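PDB 2PQG: ribosome-inactivating protein 3 from Zea mays, which belongs to the ribosome-inactivating proteins, a family found largely in plants, and is built on a mixed beta sheet packed against a largely helical body. Local coordinates for residues T235-P239 / D240-L244; L65-M69 / D70-L74. All blocks are in the same frame, centred on the assembly; numbering follows the deposited sequence.

Contact 1 of 2, residues T235-P239 / D240-L244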
loop_
_atom_site.group_PDB
_atom_site.type_symbol
_atom_site.label_atom_id
_atom_site.label_comp_id
_atom_site.label_asym_id
_atom_site.label_seq_id
_atom_site.Cartn_x
_atom_site.Cartn_y
_atom_site.Cartn_z
ATOM N N THR A 235 7.435 13.842 -26.997
ATOM C CA THR A 235 6.867 13.172 -28.137
ATOM C C THR A 235 7.331 11.735 -28.222
ATOM O O THR A 235 6.782 10.942 -28.978
ATOM C CB THR A 235 7.262 13.900 -29.450
ATOM O OG1 THR A 235 8.680 14.166 -29.457
ATOM C CG2 THR A 235 6.504 15.203 -29.586
ATOM N N ALA A 236 8.339 11.395 -27.434
ATOM C CA ALA A 236 8.890 10.048 -27.450
ATOM C C ALA A 236 7.864 8.958 -27.200
ATOM O O ALA A 236 6.997 9.104 -26.338
ATOM C CB ALA A 236 10.027 9.934 -26.418
ATOM N N VAL A 237 7.953 7.872 -27.971
ATOM C CA VAL A 237 7.060 6.735 -27.785
ATOM C C VAL A 237 7.790 5.783 -26.829
ATOM O O VAL A 237 9.006 5.547 -26.962
ATOM C CB VAL A 237 6.728 6.014 -29.111
ATOM C CG1 VAL A 237 7.983 5.488 -29.753
ATOM C CG2 VAL A 237 5.753 4.889 -28.824
ATOM N N ILE A 238 7.040 5.218 -25.887
ATOM C CA ILE A 238 7.603 4.357 -24.860
ATOM C C ILE A 238 7.028 2.956 -24.838
ATOM O O ILE A 238 5.920 2.739 -24.345
ATOM C CB ILE A 238 7.397 5.014 -23.483
ATOM C CG1 ILE A 238 7.805 6.496 -23.549
ATOM C CG2 ILE A 238 8.203 4.296 -22.413
ATOM C CD1 ILE A 238 8.228 7.078 -22.209
ATOM N N PRO A 239 7.801 1.989 -25.331
ATOM C CA PRO A 239 7.370 0.589 -25.379
ATOM C C PRO A 239 6.807 0.119 -24.054
ATOM O O PRO A 239 5.662 -0.324 -23.979
ATOM C CB PRO A 239 8.647 -0.158 -25.764
ATOM C CG PRO A 239 9.729 0.686 -25.162
ATOM C CD PRO A 239 9.267 2.111 -25.394
ATOM N N ASP A 240 7.621 0.217 -23.011
ATOM C CA ASP A 240 7.211 -0.199 -21.676
ATOM C C ASP A 240 5.901 0.468 -21.262
ATOM O O ASP A 240 5.177 -0.053 -20.413
ATOM C CB ASP A 240 8.304 0.144 -20.661
ATOM C CG ASP A 240 9.525 -0.736 -20.798
ATOM O OD1 ASP A 240 10.548 -0.448 -20.140
ATOM O OD2 ASP A 240 9.459 -1.722 -21.557
ATOM N N MET A 241 5.602 1.615 -21.873
ATOM C CA MET A 241 4.389 2.359 -21.564
ATOM C C MET A 241 3.185 1.924 -22.391
ATOM O O MET A 241 2.090 1.750 -21.838
ATOM C CB MET A 241 4.630 3.858 -21.749
ATOM C CG MET A 241 5.371 4.505 -20.596
ATOM S SD MET A 241 4.619 4.189 -18.974
ATOM C CE MET A 241 5.931 3.228 -18.224
ATOM N N GLN A 242 3.377 1.785 -23.708
ATOM C CA GLN A 242 2.296 1.356 -24.595
ATOM C C GLN A 242 2.008 -0.100 -24.286
ATOM O O GLN A 242 0.902 -0.598 -24.512
ATOM C CB GLN A 242 2.695 1.583 -26.059
ATOM C CG GLN A 242 4.089 1.144 -26.394
ATOM C CD GLN A 242 4.537 1.687 -27.741
ATOM O OE1 GLN A 242 5.502 1.196 -28.332
ATOM N NE2 GLN A 242 3.843 2.715 -28.229
ATOM N N LYS A 243 3.023 -0.794 -23.790
ATOM C CA LYS A 243 2.880 -2.170 -23.332
ATOM C C LYS A 243 1.737 -2.124 -22.263
ATOM O O LYS A 243 0.897 -3.016 -22.171
ATOM C CB LYS A 243 4.136 -2.588 -22.593
ATOM C CG LYS A 243 4.416 -4.072 -22.578
ATOM C CD LYS A 243 5.765 -4.415 -21.959
ATOM C CE LYS A 243 6.928 -3.933 -22.829
ATOM N NZ LYS A 243 8.215 -4.573 -22.436
ATOM N N LEU A 244 1.707 -1.064 -21.454
ATOM C CA LEU A 244 0.761 -0.934 -20.353
ATOM C C LEU A 244 -0.533 -0.212 -20.649
ATOM O O LEU A 244 -1.364 -0.022 -19.753
ATOM C CB LEU A 244 1.485 -0.261 -19.183
ATOM C CG LEU A 244 2.614 -1.045 -18.489
ATOM C CD1 LEU A 244 3.524 -0.110 -17.710
ATOM C CD2 LEU A 244 1.998 -2.095 -17.569
#
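Ile-238 and Met-241 lie flank to flank and point the same way, with CG2 of Ile-238 packed 3.4 Å from CG of Met-241. CG2 is anti to the backbone N of Ile-238, which sets this branch beside its own carbonyl and against the methionine; the end of Met-241 then leads away. A second patch, on the exposed side, joins Val-237 to Gln-242. CG2 of Val-237 meets the Gln-242 amide at NE2, only 3.0 Å away, too tight for the amide placement to be trusted in detail; both residues also touch a neighbouring molecule in the crystal. CG of Gln-242 rests 3.2 Å from Ile-238 O.

The backbone evidence identifies a helix start. Ile-238 occupies the N-cap position, and its carbonyl oxygen accepts two amides: Gln-242 N at 2.8 Å, nearly in line with the C=O, and Met-241 N at 2.7 Å, from above the carbonyl plane. Pro-239 O takes Lys-243 N, again almost in line, at 2.7 Å. Pro-239 opens helix 239-242; its nitrogen carries no hydrogen, which costs nothing in the first turn, where backbone N-H groups have no carbonyl partner within the helix. Its ring atoms CB and CG lie against Asp-240 N. One turn on, the Lys-243 chain bends at chi3 (-68°) and brings NZ back to OD2 of Asp-240, a salt bridge with a weak, 3.2 Å hydrogen bond.

Helix 220-232 forms the second shell: the buried Ile-238 side chain rests on Ala-226, Glu-229 and Trp-230, and Trp-230 NE1 donates to Ala-236 O. Arg-222 NH2 bonds to Asp-240 O, tying the short helix to its larger neighbour by its backbone.

Contact 2 of 2, residues L65-M69 / D70-L74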
loop_
_atom_site.group_PDB
_atom_site.type_symbol
_atom_site.label_atom_id
_atom_site.label_comp_id
_atom_site.label_asym_id
_atom_site.label_seq_id
_atom_site.Cartn_x
_atom_site.Cartn_y
_atom_site.Cartn_z
ATOM N N LEU A 65 0.148 3.177 10.415
ATOM C CA LEU A 65 0.963 2.664 9.312
ATOM C C LEU A 65 2.222 3.514 9.131
ATOM O O LEU A 65 2.143 4.738 9.060
ATOM C CB LEU A 65 0.159 2.669 8.006
ATOM C CG LEU A 65 -1.174 1.916 7.918
ATOM C CD1 LEU A 65 -1.769 2.128 6.524
ATOM C CD2 LEU A 65 -0.974 0.436 8.201
ATOM N N ALA A 66 3.382 2.869 9.068
ATOM C CA ALA A 66 4.644 3.588 8.879
ATOM C C ALA A 66 4.996 3.597 7.394
ATOM O O ALA A 66 5.426 2.579 6.843
ATOM C CB ALA A 66 5.761 2.912 9.673
ATOM N N ILE A 67 4.832 4.749 6.750
ATOM C CA ILE A 67 5.101 4.864 5.323
ATOM C C ILE A 67 6.268 5.778 4.951
ATOM O O ILE A 67 6.348 6.911 5.408
ATOM C CB ILE A 67 3.843 5.365 4.584
ATOM C CG1 ILE A 67 2.706 4.360 4.761
ATOM C CG2 ILE A 67 4.143 5.581 3.116
ATOM C CD1 ILE A 67 1.342 4.905 4.374
ATOM N N ARG A 68 7.167 5.277 4.107
ATOM C CA ARG A 68 8.308 6.071 3.653
ATOM C C ARG A 68 7.773 7.169 2.753
ATOM O O ARG A 68 6.930 6.917 1.898
ATOM C CB ARG A 68 9.278 5.230 2.820
ATOM C CG ARG A 68 9.885 4.041 3.514
ATOM C CD ARG A 68 10.727 3.236 2.531
ATOM N NE ARG A 68 11.801 4.025 1.927
ATOM C CZ ARG A 68 13.087 3.689 1.970
ATOM N NH1 ARG A 68 13.459 2.576 2.591
ATOM N NH2 ARG A 68 13.998 4.466 1.394
ATOM N N MET A 69 8.262 8.386 2.934
ATOM C CA MET A 69 7.821 9.493 2.097
ATOM C C MET A 69 8.444 9.417 0.710
ATOM O O MET A 69 7.810 9.794 -0.274
ATOM C CB MET A 69 8.193 10.822 2.747
ATOM C CG MET A 69 7.082 11.417 3.558
ATOM S SD MET A 69 5.887 12.152 2.440
ATOM C CE MET A 69 6.515 13.801 2.420
ATOM N N ASP A 70 9.674 8.912 0.623
ATOM C CA ASP A 70 10.343 8.839 -0.667
ATOM C C ASP A 70 9.679 7.949 -1.728
ATOM O O ASP A 70 9.600 8.340 -2.890
ATOM C CB ASP A 70 11.836 8.475 -0.499
ATOM C CG ASP A 70 12.068 7.275 0.399
ATOM O OD1 ASP A 70 11.148 6.449 0.554
ATOM O OD2 ASP A 70 13.192 7.155 0.938
ATOM N N ASN A 71 9.193 6.767 -1.356
ATOM C CA ASN A 71 8.544 5.919 -2.356
ATOM C C ASN A 71 7.078 5.636 -2.025
ATOM O O ASN A 71 6.407 4.884 -2.732
ATOM C CB ASN A 71 9.301 4.598 -2.528
ATOM C CG ASN A 71 9.303 3.759 -1.274
ATOM O OD1 ASN A 71 8.430 3.898 -0.413
ATOM N ND2 ASN A 71 10.277 2.864 -1.167
ATOM N N LEU A 72 6.589 6.262 -0.958
ATOM C CA LEU A 72 5.210 6.100 -0.494
ATOM C C LEU A 72 4.824 4.647 -0.251
ATOM O O LEU A 72 3.704 4.233 -0.555
ATOM C CB LEU A 72 4.212 6.736 -1.477
ATOM C CG LEU A 72 4.020 8.260 -1.434
ATOM C CD1 LEU A 72 2.807 8.651 -2.270
ATOM C CD2 LEU A 72 3.819 8.721 0.003
ATOM N N TYR A 73 5.739 3.867 0.310
ATOM C CA TYR A 73 5.422 2.474 0.562
ATOM C C TYR A 73 5.476 2.112 2.028
ATOM O O TYR A 73 6.285 2.640 2.784
ATOM C CB TYR A 73 6.357 1.561 -0.215
ATOM C CG TYR A 73 5.692 0.273 -0.642
ATOM C CD1 TYR A 73 4.746 0.268 -1.666
ATOM C CD2 TYR A 73 6.004 -0.938 -0.024
ATOM C CE1 TYR A 73 4.128 -0.914 -2.067
ATOM C CE2 TYR A 73 5.390 -2.126 -0.415
ATOM C CZ TYR A 73 4.455 -2.107 -1.440
ATOM O OH TYR A 73 3.868 -3.284 -1.847
ATOM N N LEU A 74 4.607 1.184 2.412
ATOM C CA LEU A 74 4.498 0.713 3.791
ATOM C C LEU A 74 5.719 -0.070 4.270
ATOM O O LEU A 74 6.205 -0.958 3.571
ATOM C CB LEU A 74 3.254 -0.169 3.912
ATOM C CG LEU A 74 2.868 -0.757 5.260
ATOM C CD1 LEU A 74 2.458 0.345 6.206
ATOM C CD2 LEU A 74 1.716 -1.715 5.055
#
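Ile-67 and Leu-74 face each other as an antiparallel non-hydrogen-bonded pair, their CA atoms 4.5 Å apart, and residues 65-69 run 165° from the direction of 70-74. Next to this pair, Arg-68 N donates to Tyr-73 O over 3.1 Å. The chain reverses through Met-69 to Leu-72: three residues in the right-handed helical region or its bridge, then Leu-72 in the left-handed one.

Arg-68 takes hold of Asp-70 side-on, one nitrogen to each oxygen. NE reaches the syn lone pair of OD1 at 2.9 Å in a practically straight bond (178°), lying in the guanidinium plane, while NH2 meets OD2 at 2.8 Å, somewhat out of both planes. The two flat groups are nearly coplanar. The bend at chi3 of Arg-68 (59°) turns its NE edge to the carboxylate, and NH2 has a second acceptor in Lys-45 O. Asn-71 lies obliquely across the arginine, its OD1 3.6 Å from Arg-68 CB; the same OD1 accepts a weak bond from Tyr-73 N in the pattern of an Asx turn.

On the face shared by Ile-67 and Leu-74, CD1 of Leu-74 packs 3.7 Å from CB of Leu-65 and 4.3 Å from CG1 of Ile-67. Leu-74 also rests on Cys-185 and Leu-72 on Leu-188, both of helix 171-189.

Tyr-73 lies on Val-181 and Arg-189 of the same helix, with its OH bonded to Gly-107 O. The whole is a beta hairpin, a tight turn joining strands 62-68 and 74-78, neighbours in the mixed sheet; its tyrosine probably corresponds to the one that lines the active-site cleft in other ribosome-inactivating proteins.

How the contacts relate
The two contacts are both local, and both lie in the one chain of the assembly, with contact 2 complete before contact 1 begins. Their centres are 28 Å apart and their nearest atoms about 16 Å, so they do not touch. Contact 2 is buried, its centre 8 Å from that of the chain, where sheet and helix 171-189 meet; contact 1 sits 25 Å from the chain centre, partly buried against helix 220-232. If Tyr-73 marks the family's cleft, as seems likely, contact 2 adjoins it whereas contact 1 is peripheral packing. Contact 2 turns the chain between two strands of the sheet, while contact 1 lies at the start of a short helix late in the chain.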